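Local coordinates for Serine/threonine-protein kinase Tel1 (PDB 6SKY) that is a serine/threonine kinase of the ATM family that probably acts as a DNA damage sensor, switching on checkpoint signalling by phosphorylating proteins at Ser-Gln or Thr-Gln sites, at residues T2740-T2745 and G2773-I2778; S2665-L2670 and N2765-H2770; L2644-Y2649 and A2747-L2752. All blocks are in the same frame, centred on the assembly; numbering follows the deposited sequence.

How the contacts relate
All three contacts lie within the kinase domain. Contact 3 is buried, and contacts 1 and 2 are partly buried. Contacts 1 and 3 share helix 2732-2755, whose successive turns receive first the hairpin end and then the loop 2644-2649. Contacts 1 and 2 meet in one three-stranded sheet, where strand 2766-2769 pairs with its neighbours on both sides, and both reach the nucleotide. Their chemistry differs accordingly: contact 2 rests on backbone hydrogen bonds, contact 1 mixes aromatic, apolar and hydroxyl interactions, and contact 3 is almost wholly apolar. Arg2647 of contact 3 ties the three together through a salt bridge to Asp2769 and a long, weak ion pair with Glu2774.

Contact 1: residues T2740-T2745 and G2773-I2778; sequences TNYTRT and GEVVHI. With AGS (phosphothiophosphoric acid-adenylate ester), chain C.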
# COMPACT_ATOMS: atom_id res chain seq x y z
N THR A 2740 6.07 2.84 -31.45
CA THR A 2740 6.01 3.10 -30.01
C THR A 2740 5.77 4.58 -29.72
O THR A 2740 5.03 4.91 -28.79
CB THR A 2740 7.29 2.63 -29.35
OG1 THR A 2740 7.49 1.25 -29.65
CG2 THR A 2740 7.20 2.78 -27.87
N ASN A 2741 6.40 5.48 -30.48
CA ASN A 2741 6.13 6.90 -30.31
C ASN A 2741 4.67 7.23 -30.53
O ASN A 2741 4.08 8.01 -29.78
CB ASN A 2741 6.98 7.72 -31.27
CG ASN A 2741 8.40 7.86 -30.82
OD1 ASN A 2741 8.75 7.49 -29.71
ND2 ASN A 2741 9.23 8.41 -31.68
N TYR A 2742 4.09 6.67 -31.59
CA TYR A 2742 2.67 6.87 -31.85
C TYR A 2742 1.81 6.43 -30.67
O TYR A 2742 0.95 7.17 -30.21
CB TYR A 2742 2.28 6.12 -33.12
CG TYR A 2742 0.81 6.02 -33.39
CD1 TYR A 2742 0.11 4.90 -33.02
CD2 TYR A 2742 0.14 7.02 -34.04
CE1 TYR A 2742 -1.21 4.80 -33.25
CE2 TYR A 2742 -1.18 6.92 -34.28
CZ TYR A 2742 -1.85 5.80 -33.89
OH TYR A 2742 -3.19 5.68 -34.13
N THR A 2743 2.04 5.21 -30.18
CA THR A 2743 1.21 4.70 -29.10
C THR A 2743 1.36 5.53 -27.83
O THR A 2743 0.37 5.81 -27.15
CB THR A 2743 1.55 3.24 -28.82
OG1 THR A 2743 1.61 2.52 -30.05
CG2 THR A 2743 0.51 2.62 -27.97
N ARG A 2744 2.58 5.94 -27.51
CA ARG A 2744 2.79 6.71 -26.28
C ARG A 2744 2.18 8.09 -26.36
O ARG A 2744 1.57 8.55 -25.39
CB ARG A 2744 4.28 6.82 -26.00
CG ARG A 2744 4.88 5.62 -25.37
CD ARG A 2744 6.35 5.80 -25.29
NE ARG A 2744 7.01 4.68 -24.65
CZ ARG A 2744 8.32 4.58 -24.52
NH1 ARG A 2744 8.85 3.54 -23.92
NH2 ARG A 2744 9.10 5.53 -25.00
N THR A 2745 2.36 8.81 -27.47
CA THR A 2745 1.77 10.13 -27.56
C THR A 2745 0.25 10.07 -27.61
O THR A 2745 -0.41 10.94 -27.05
CB THR A 2745 2.32 10.88 -28.76
OG1 THR A 2745 2.25 10.04 -29.91
CG2 THR A 2745 3.74 11.23 -28.53
N GLY A 2773 6.74 9.79 -35.94
CA GLY A 2773 5.68 8.87 -35.68
C GLY A 2773 4.63 9.34 -34.70
O GLY A 2773 3.61 8.66 -34.55
N GLU A 2774 4.82 10.47 -34.05
CA GLU A 2774 3.90 10.89 -33.02
C GLU A 2774 2.77 11.74 -33.58
O GLU A 2774 2.84 12.26 -34.69
CB GLU A 2774 4.63 11.66 -31.94
CG GLU A 2774 5.70 12.54 -32.42
CD GLU A 2774 6.78 12.68 -31.39
OE1 GLU A 2774 6.80 11.85 -30.45
OE2 GLU A 2774 7.61 13.60 -31.51
N VAL A 2775 1.70 11.85 -32.80
CA VAL A 2775 0.51 12.60 -33.18
C VAL A 2775 0.56 13.98 -32.55
O VAL A 2775 1.12 14.18 -31.47
CB VAL A 2775 -0.78 11.85 -32.76
CG1 VAL A 2775 -0.72 10.44 -33.23
CG2 VAL A 2775 -0.95 11.88 -31.28
N VAL A 2776 -0.02 14.94 -33.25
CA VAL A 2776 -0.14 16.31 -32.78
C VAL A 2776 -1.61 16.67 -32.78
O VAL A 2776 -2.30 16.45 -33.77
CB VAL A 2776 0.66 17.29 -33.66
CG1 VAL A 2776 0.84 18.62 -32.96
CG2 VAL A 2776 2.01 16.71 -34.02
N HIS A 2777 -2.09 17.20 -31.67
CA HIS A 2777 -3.46 17.65 -31.56
C HIS A 2777 -3.49 19.17 -31.61
O HIS A 2777 -2.76 19.83 -30.87
CB HIS A 2777 -4.11 17.13 -30.28
CG HIS A 2777 -4.54 15.71 -30.37
ND1 HIS A 2777 -5.85 15.32 -30.29
CD2 HIS A 2777 -3.82 14.57 -30.54
CE1 HIS A 2777 -5.93 14.01 -30.41
NE2 HIS A 2777 -4.72 13.53 -30.57
N ILE A 2778 -4.30 19.71 -32.51
CA ILE A 2778 -4.43 21.13 -32.72
C ILE A 2778 -5.88 21.50 -32.45
O ILE A 2778 -6.72 20.64 -32.22
CB ILE A 2778 -4.00 21.55 -34.13
CG1 ILE A 2778 -4.88 20.87 -35.17
CG2 ILE A 2778 -2.58 21.13 -34.39
CD1 ILE A 2778 -4.47 21.14 -36.54
PG AGS C . -13.28 22.48 -40.79
S1G AGS C . -13.60 20.61 -40.34
O2G AGS C . -12.94 23.29 -39.52
O3G AGS C . -14.54 23.08 -41.46
PB AGS C . -10.63 22.42 -41.27
O1B AGS C . -10.61 21.56 -40.07
O2B AGS C . -9.85 21.88 -42.47
O3B AGS C . -12.09 22.61 -41.78
PA AGS C . -8.76 24.38 -41.68
O1A AGS C . -9.19 25.24 -42.79
O2A AGS C . -7.87 25.06 -40.64
O3A AGS C . -10.00 23.81 -40.89
O5' AGS C . -8.03 23.15 -42.31
C5' AGS C . -6.81 23.36 -43.03
C4' AGS C . -6.12 22.05 -43.26
O4' AGS C . -4.79 22.12 -42.72
C3' AGS C . -6.76 20.84 -42.60
O3' AGS C . -6.54 19.66 -43.36
C2' AGS C . -6.07 20.79 -41.24
O2' AGS C . -5.97 19.45 -40.77
C1' AGS C . -4.67 21.33 -41.56
N9 AGS C . -4.12 22.15 -40.50
C8 AGS C . -4.79 23.04 -39.71
N7 AGS C . -4.04 23.65 -38.83
C5 AGS C . -2.78 23.14 -39.07
C6 AGS C . -1.53 23.38 -38.47
N6 AGS C . -1.34 24.24 -37.47
N1 AGS C . -0.47 22.70 -38.94
C2 AGS C . -0.65 21.83 -39.94
N3 AGS C . -1.78 21.52 -40.58
C4 AGS C . -2.81 22.21 -40.09
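The ring of Tyr2742 presents an edge to the carbonyl oxygen of Gly2773, which lies near the ring plane, while Val2775 approaches the same side chain obliquely. CG of the tyrosine is anti to its backbone N (chi1 169°), which swings the ring off the helix along the incoming chain; Tyr2742 CD2 then lies 3.6 Å from Val2775 CG1, and Tyr2742 CB is 3.2 Å from Gly2773 O. Beyond the two segments Phe2725 meets this ring edge-to-face, and the phenol hydroxyl bonds to Ile2804 O, so an aromatic with one polar end suits a buried place. Gly2773 has a positive phi (87°), easily adopted without a CB. At this turn Tyr2742 CA and Glu2774 CA are 4.4 Å apart.

One helical turn later Thr2745 does two jobs. Its OG1 donates to Asn2741 O at 2.7 Å, joining the helical N-H of the same threonine, which reaches that oxygen from the opposite face of the carbonyl plane. OG1 also accepts a bond from Val2775 N (3.5 Å, 166°), a weak polar link between the strand's start and the helix. The methyl CG2 meanwhile packs on Glu2774 CB at 3.6 Å, the two side chains crossing at about a right angle. Just past the strand, Ile2778 turns its CD1 to the adenine, 3.4 Å from AGS N7, directly before the magnesium ligand Asp2779. This is the C-lobe of a PI3K-like kinase: a long helix backs the hairpin that leads into the metal-binding segment.

Contact 2: residues S2665-L2670 and N2765-H2770; sequences SNTIPL and NILLDH. With AGS (phosphothiophosphoric acid-adenylate ester), chain C.
Ile2668 and Leu2768 form the tight centre of this contact, an antiparallel hydrogen-bonded pair: Ile2668 N donates to Leu2768 O at 2.9 Å, and Leu2768 N returns a bond to Ile2668 O at 2.8 Å. The next bond runs from Leu2670 N to Ile2766 O (2.9 Å). Ile2668 and Leu2768 share one face of the sheet, and Leu2670, at the start of the helix, packs in beside them. With CG opposite its backbone N (chi1 174°), Leu2670 carries CD1 across to Leu2768 CD1, 3.8 Å away.

The other end is looser and partly open to solvent. There His2770 N reaches Asn2666 O only weakly, at 3.4 Å, and this same oxygen sits above the centre of the imidazole ring.

On the opposite face of the sheet, Pro2669 and Leu2767 turn to the nucleotide. Pro2669 CG lies 3.5 Å from the ribose O2' of AGS, and Leu2767 CD1 lies 3.8 Å from C2 of its adenine. These two residues form a non-hydrogen-bonded pair, where proline's missing N-H costs nothing. Together with Glu2662 and Val2664, which hydrogen-bond AGS through their backbones, this pairing forms the hinge side and floor of a kinase ATP pocket.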
# COMPACT_ATOMS: atom_id res chain seq x y z
N SER A 2665 5.53 21.18 -38.99
CA SER A 2665 6.45 21.09 -40.11
C SER A 2665 6.14 19.99 -41.11
O SER A 2665 5.75 20.28 -42.25
CB SER A 2665 7.87 20.90 -39.60
OG SER A 2665 8.18 21.85 -38.60
N ASN A 2666 6.29 18.73 -40.72
CA ASN A 2666 6.24 17.63 -41.68
C ASN A 2666 5.24 16.58 -41.23
O ASN A 2666 5.55 15.40 -41.08
CB ASN A 2666 7.61 17.02 -41.94
CG ASN A 2666 8.44 16.92 -40.71
OD1 ASN A 2666 7.99 16.42 -39.69
ND2 ASN A 2666 9.68 17.39 -40.78
N THR A 2667 4.03 17.04 -40.96
CA THR A 2667 2.91 16.20 -40.59
C THR A 2667 1.98 16.01 -41.77
O THR A 2667 2.19 16.54 -42.86
CB THR A 2667 2.16 16.82 -39.41
OG1 THR A 2667 1.71 18.11 -39.80
CG2 THR A 2667 3.06 16.96 -38.22
N ILE A 2668 0.94 15.22 -41.55
CA ILE A 2668 -0.15 15.06 -42.50
C ILE A 2668 -1.43 14.85 -41.69
O ILE A 2668 -1.39 14.14 -40.69
CB ILE A 2668 0.11 13.89 -43.47
CG1 ILE A 2668 -1.03 13.74 -44.45
CG2 ILE A 2668 0.33 12.60 -42.73
CD1 ILE A 2668 -0.85 12.60 -45.39
N PRO A 2669 -2.55 15.47 -42.04
CA PRO A 2669 -3.76 15.25 -41.26
C PRO A 2669 -4.18 13.79 -41.31
O PRO A 2669 -3.98 13.10 -42.30
CB PRO A 2669 -4.78 16.16 -41.93
CG PRO A 2669 -3.97 17.21 -42.52
CD PRO A 2669 -2.72 16.56 -42.99
N LEU A 2670 -4.76 13.32 -40.22
CA LEU A 2670 -5.13 11.92 -40.12
C LEU A 2670 -6.17 11.55 -41.17
O LEU A 2670 -6.12 10.45 -41.73
CB LEU A 2670 -5.65 11.63 -38.72
CG LEU A 2670 -6.23 10.26 -38.41
CD1 LEU A 2670 -5.14 9.25 -38.22
CD2 LEU A 2670 -7.09 10.36 -37.18
N ASN A 2765 -8.27 17.58 -36.83
CA ASN A 2765 -7.58 18.19 -35.71
C ASN A 2765 -6.43 17.35 -35.21
O ASN A 2765 -5.79 17.72 -34.23
CB ASN A 2765 -8.56 18.42 -34.56
CG ASN A 2765 -9.45 19.60 -34.78
OD1 ASN A 2765 -9.09 20.52 -35.48
ND2 ASN A 2765 -10.61 19.58 -34.17
N ILE A 2766 -6.15 16.22 -35.85
CA ILE A 2766 -5.12 15.29 -35.44
C ILE A 2766 -4.16 15.13 -36.61
O ILE A 2766 -4.58 14.78 -37.71
CB ILE A 2766 -5.72 13.94 -35.03
CG1 ILE A 2766 -6.79 14.13 -33.97
CG2 ILE A 2766 -4.65 13.00 -34.53
CD1 ILE A 2766 -7.58 12.92 -33.67
N LEU A 2767 -2.89 15.41 -36.37
CA LEU A 2767 -1.85 15.35 -37.38
C LEU A 2767 -0.89 14.23 -37.07
O LEU A 2767 -0.57 13.99 -35.90
CB LEU A 2767 -1.09 16.67 -37.45
CG LEU A 2767 -1.88 17.97 -37.47
CD1 LEU A 2767 -0.95 19.12 -37.33
CD2 LEU A 2767 -2.65 18.09 -38.74
N LEU A 2768 -0.42 13.54 -38.10
CA LEU A 2768 0.55 12.47 -37.97
C LEU A 2768 1.90 12.98 -38.42
O LEU A 2768 2.05 13.38 -39.57
CB LEU A 2768 0.14 11.27 -38.82
CG LEU A 2768 -1.23 10.69 -38.55
CD1 LEU A 2768 -1.62 9.78 -39.68
CD2 LEU A 2768 -1.18 9.93 -37.26
N ASP A 2769 2.87 12.96 -37.52
CA ASP A 2769 4.23 13.37 -37.83
C ASP A 2769 4.95 12.19 -38.47
O ASP A 2769 5.25 11.21 -37.80
CB ASP A 2769 4.93 13.83 -36.56
CG ASP A 2769 6.30 14.39 -36.82
OD1 ASP A 2769 6.64 14.66 -37.98
OD2 ASP A 2769 7.05 14.57 -35.85
N HIS A 2770 5.22 12.27 -39.77
CA HIS A 2770 5.84 11.16 -40.46
C HIS A 2770 7.36 11.24 -40.47
O HIS A 2770 7.99 10.67 -41.36
CB HIS A 2770 5.30 11.03 -41.89
CG HIS A 2770 5.54 12.23 -42.75
ND1 HIS A 2770 4.53 12.82 -43.47
CD2 HIS A 2770 6.66 12.92 -43.04
CE1 HIS A 2770 5.02 13.84 -44.16
NE2 HIS A 2770 6.31 13.92 -43.91
PG AGS C . -13.28 22.48 -40.79
S1G AGS C . -13.60 20.61 -40.34
O2G AGS C . -12.94 23.29 -39.52
O3G AGS C . -14.54 23.08 -41.46
PB AGS C . -10.63 22.42 -41.27
O1B AGS C . -10.61 21.56 -40.07
O2B AGS C . -9.85 21.88 -42.47
O3B AGS C . -12.09 22.61 -41.78
PA AGS C . -8.76 24.38 -41.68
O1A AGS C . -9.19 25.24 -42.79
O2A AGS C . -7.87 25.06 -40.64
O3A AGS C . -10.00 23.81 -40.89
O5' AGS C . -8.03 23.15 -42.31
C5' AGS C . -6.81 23.36 -43.03
C4' AGS C . -6.12 22.05 -43.26
O4' AGS C . -4.79 22.12 -42.72
C3' AGS C . -6.76 20.84 -42.60
O3' AGS C . -6.54 19.66 -43.36
C2' AGS C . -6.07 20.79 -41.24
O2' AGS C . -5.97 19.45 -40.77
C1' AGS C . -4.67 21.33 -41.56
N9 AGS C . -4.12 22.15 -40.50
C8 AGS C . -4.79 23.04 -39.71
N7 AGS C . -4.04 23.65 -38.83
C5 AGS C . -2.78 23.14 -39.07
C6 AGS C . -1.53 23.38 -38.47
N6 AGS C . -1.34 24.24 -37.47
N1 AGS C . -0.47 22.70 -38.94
C2 AGS C . -0.65 21.83 -39.94
N3 AGS C . -1.78 21.52 -40.58
C4 AGS C . -2.81 22.21 -40.09

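Contact 3: residues L2644-Y2649 and A2747-L2752; sequences LGIRTY and AAISML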
# COMPACT_ATOMS: atom_id res chain seq x y z
N LEU A 2644 6.67 10.85 -21.72
CA LEU A 2644 5.26 11.08 -21.96
C LEU A 2644 4.97 12.57 -21.88
O LEU A 2644 5.28 13.21 -20.88
CB LEU A 2644 4.41 10.30 -20.96
CG LEU A 2644 4.33 8.80 -21.16
CD1 LEU A 2644 3.65 8.15 -20.00
CD2 LEU A 2644 3.59 8.49 -22.42
N GLY A 2645 4.38 13.10 -22.93
CA GLY A 2645 4.06 14.51 -23.01
C GLY A 2645 3.33 14.75 -24.30
O GLY A 2645 3.04 13.82 -25.06
N ILE A 2646 3.02 16.01 -24.56
CA ILE A 2646 2.31 16.37 -25.77
C ILE A 2646 3.20 17.26 -26.62
O ILE A 2646 4.16 17.87 -26.14
CB ILE A 2646 0.97 17.07 -25.49
CG1 ILE A 2646 1.19 18.50 -25.03
CG2 ILE A 2646 0.19 16.30 -24.45
CD1 ILE A 2646 -0.02 19.35 -25.22
N ARG A 2647 2.90 17.28 -27.91
CA ARG A 2647 3.56 18.16 -28.86
C ARG A 2647 2.79 19.47 -28.93
O ARG A 2647 1.57 19.47 -29.04
CB ARG A 2647 3.62 17.50 -30.23
CG ARG A 2647 4.60 16.35 -30.34
CD ARG A 2647 5.98 16.86 -30.66
NE ARG A 2647 5.95 17.74 -31.82
CZ ARG A 2647 6.07 17.32 -33.08
NH1 ARG A 2647 6.02 18.18 -34.07
NH2 ARG A 2647 6.24 16.03 -33.34
N THR A 2648 3.52 20.57 -28.88
CA THR A 2648 2.91 21.89 -28.86
C THR A 2648 3.06 22.57 -30.21
O THR A 2648 3.88 22.19 -31.04
CB THR A 2648 3.55 22.75 -27.77
OG1 THR A 2648 4.97 22.72 -27.91
CG2 THR A 2648 3.20 22.23 -26.40
N TYR A 2649 2.22 23.58 -30.43
CA TYR A 2649 2.39 24.49 -31.54
C TYR A 2649 2.13 25.89 -31.02
O TYR A 2649 1.96 26.09 -29.81
CB TYR A 2649 1.51 24.09 -32.74
CG TYR A 2649 0.02 24.28 -32.60
CD1 TYR A 2649 -0.68 24.95 -33.58
CD2 TYR A 2649 -0.68 23.76 -31.55
CE1 TYR A 2649 -2.03 25.12 -33.48
CE2 TYR A 2649 -2.03 23.93 -31.44
CZ TYR A 2649 -2.69 24.61 -32.42
OH TYR A 2649 -4.05 24.79 -32.33
N ALA A 2747 -1.55 7.79 -26.01
CA ALA A 2747 -1.96 7.53 -24.64
C ALA A 2747 -1.92 8.79 -23.79
O ALA A 2747 -2.85 9.08 -23.03
CB ALA A 2747 -1.08 6.45 -24.03
N ALA A 2748 -0.84 9.56 -23.91
CA ALA A 2748 -0.71 10.78 -23.11
C ALA A 2748 -1.80 11.78 -23.45
O ALA A 2748 -2.43 12.36 -22.56
CB ALA A 2748 0.66 11.39 -23.30
N ILE A 2749 -2.06 11.99 -24.74
CA ILE A 2749 -3.08 12.98 -25.08
C ILE A 2749 -4.47 12.46 -24.76
O ILE A 2749 -5.36 13.24 -24.45
CB ILE A 2749 -2.97 13.41 -26.55
CG1 ILE A 2749 -3.72 14.72 -26.77
CG2 ILE A 2749 -3.54 12.35 -27.46
CD1 ILE A 2749 -3.27 15.84 -25.91
N SER A 2750 -4.68 11.15 -24.77
CA SER A 2750 -5.98 10.61 -24.40
C SER A 2750 -6.29 10.86 -22.94
O SER A 2750 -7.37 11.34 -22.59
CB SER A 2750 -6.03 9.13 -24.73
OG SER A 2750 -6.00 8.93 -26.13
N MET A 2751 -5.34 10.55 -22.05
CA MET A 2751 -5.57 10.81 -20.63
C MET A 2751 -5.69 12.29 -20.34
O MET A 2751 -6.59 12.72 -19.62
CB MET A 2751 -4.46 10.19 -19.79
CG MET A 2751 -4.61 8.72 -19.56
SD MET A 2751 -6.24 8.26 -18.96
CE MET A 2751 -6.92 7.48 -20.41
N LEU A 2752 -4.80 13.10 -20.91
CA LEU A 2752 -4.81 14.52 -20.63
C LEU A 2752 -6.07 15.19 -21.15
O LEU A 2752 -6.58 16.13 -20.54
CB LEU A 2752 -3.57 15.17 -21.22
CG LEU A 2752 -2.72 15.97 -20.27
CD1 LEU A 2752 -1.29 15.92 -20.71
CD2 LEU A 2752 -3.22 17.38 -20.27
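Ile2646 sets out toward the helix and crosses Ile2749 and Leu2752 at about a right angle to each. One methyl does all the touching: Ile2646 CG2 is 3.8 Å from Ile2749 CD1 and 4.0 Å from Leu2752 CD1. That branch lies anti to the carbonyl carbon, with CG1 set between backbone N and carbonyl carbon (chi1 75°); this puts the short, rigid beta-branch methyl, not the longer CG1 arm, against the helix. Ile2749 starts out to the side of the contact, and its outer bond (chi2 57°) brings CD1 to the loop.

One residue earlier in both segments, Ala2748 faces Gly2645, the pair with the nearest CA atoms. Its CB points at the loop and comes 3.8 Å from Gly2645 O and 4.2 Å from Leu2644 CD2. A bare methyl suits this spot, letting the extended chain at Gly2645 run past the helix with the CA atoms of Gly2645 and Ala2748 6.1 Å apart. Ala2748 and Leu2752 stand one turn apart on the same side of the helix. No hydrogen bond joins the segments: on this face the helix presents Ala2748, Ile2749 and Leu2752, all hydrocarbon.

Phe2626 and Ser2630 of helix 2616-2632 also touch Ile2646, and Leu2644 rests on Thr2824. At its other end the loop reaches the active site, where Tyr2649 OH bonds to Asp2779 N. The arrangement belongs to the bilobal kinase fold: the chain leading into N-lobe strand 2651-2655 lies against a main C-lobe helix.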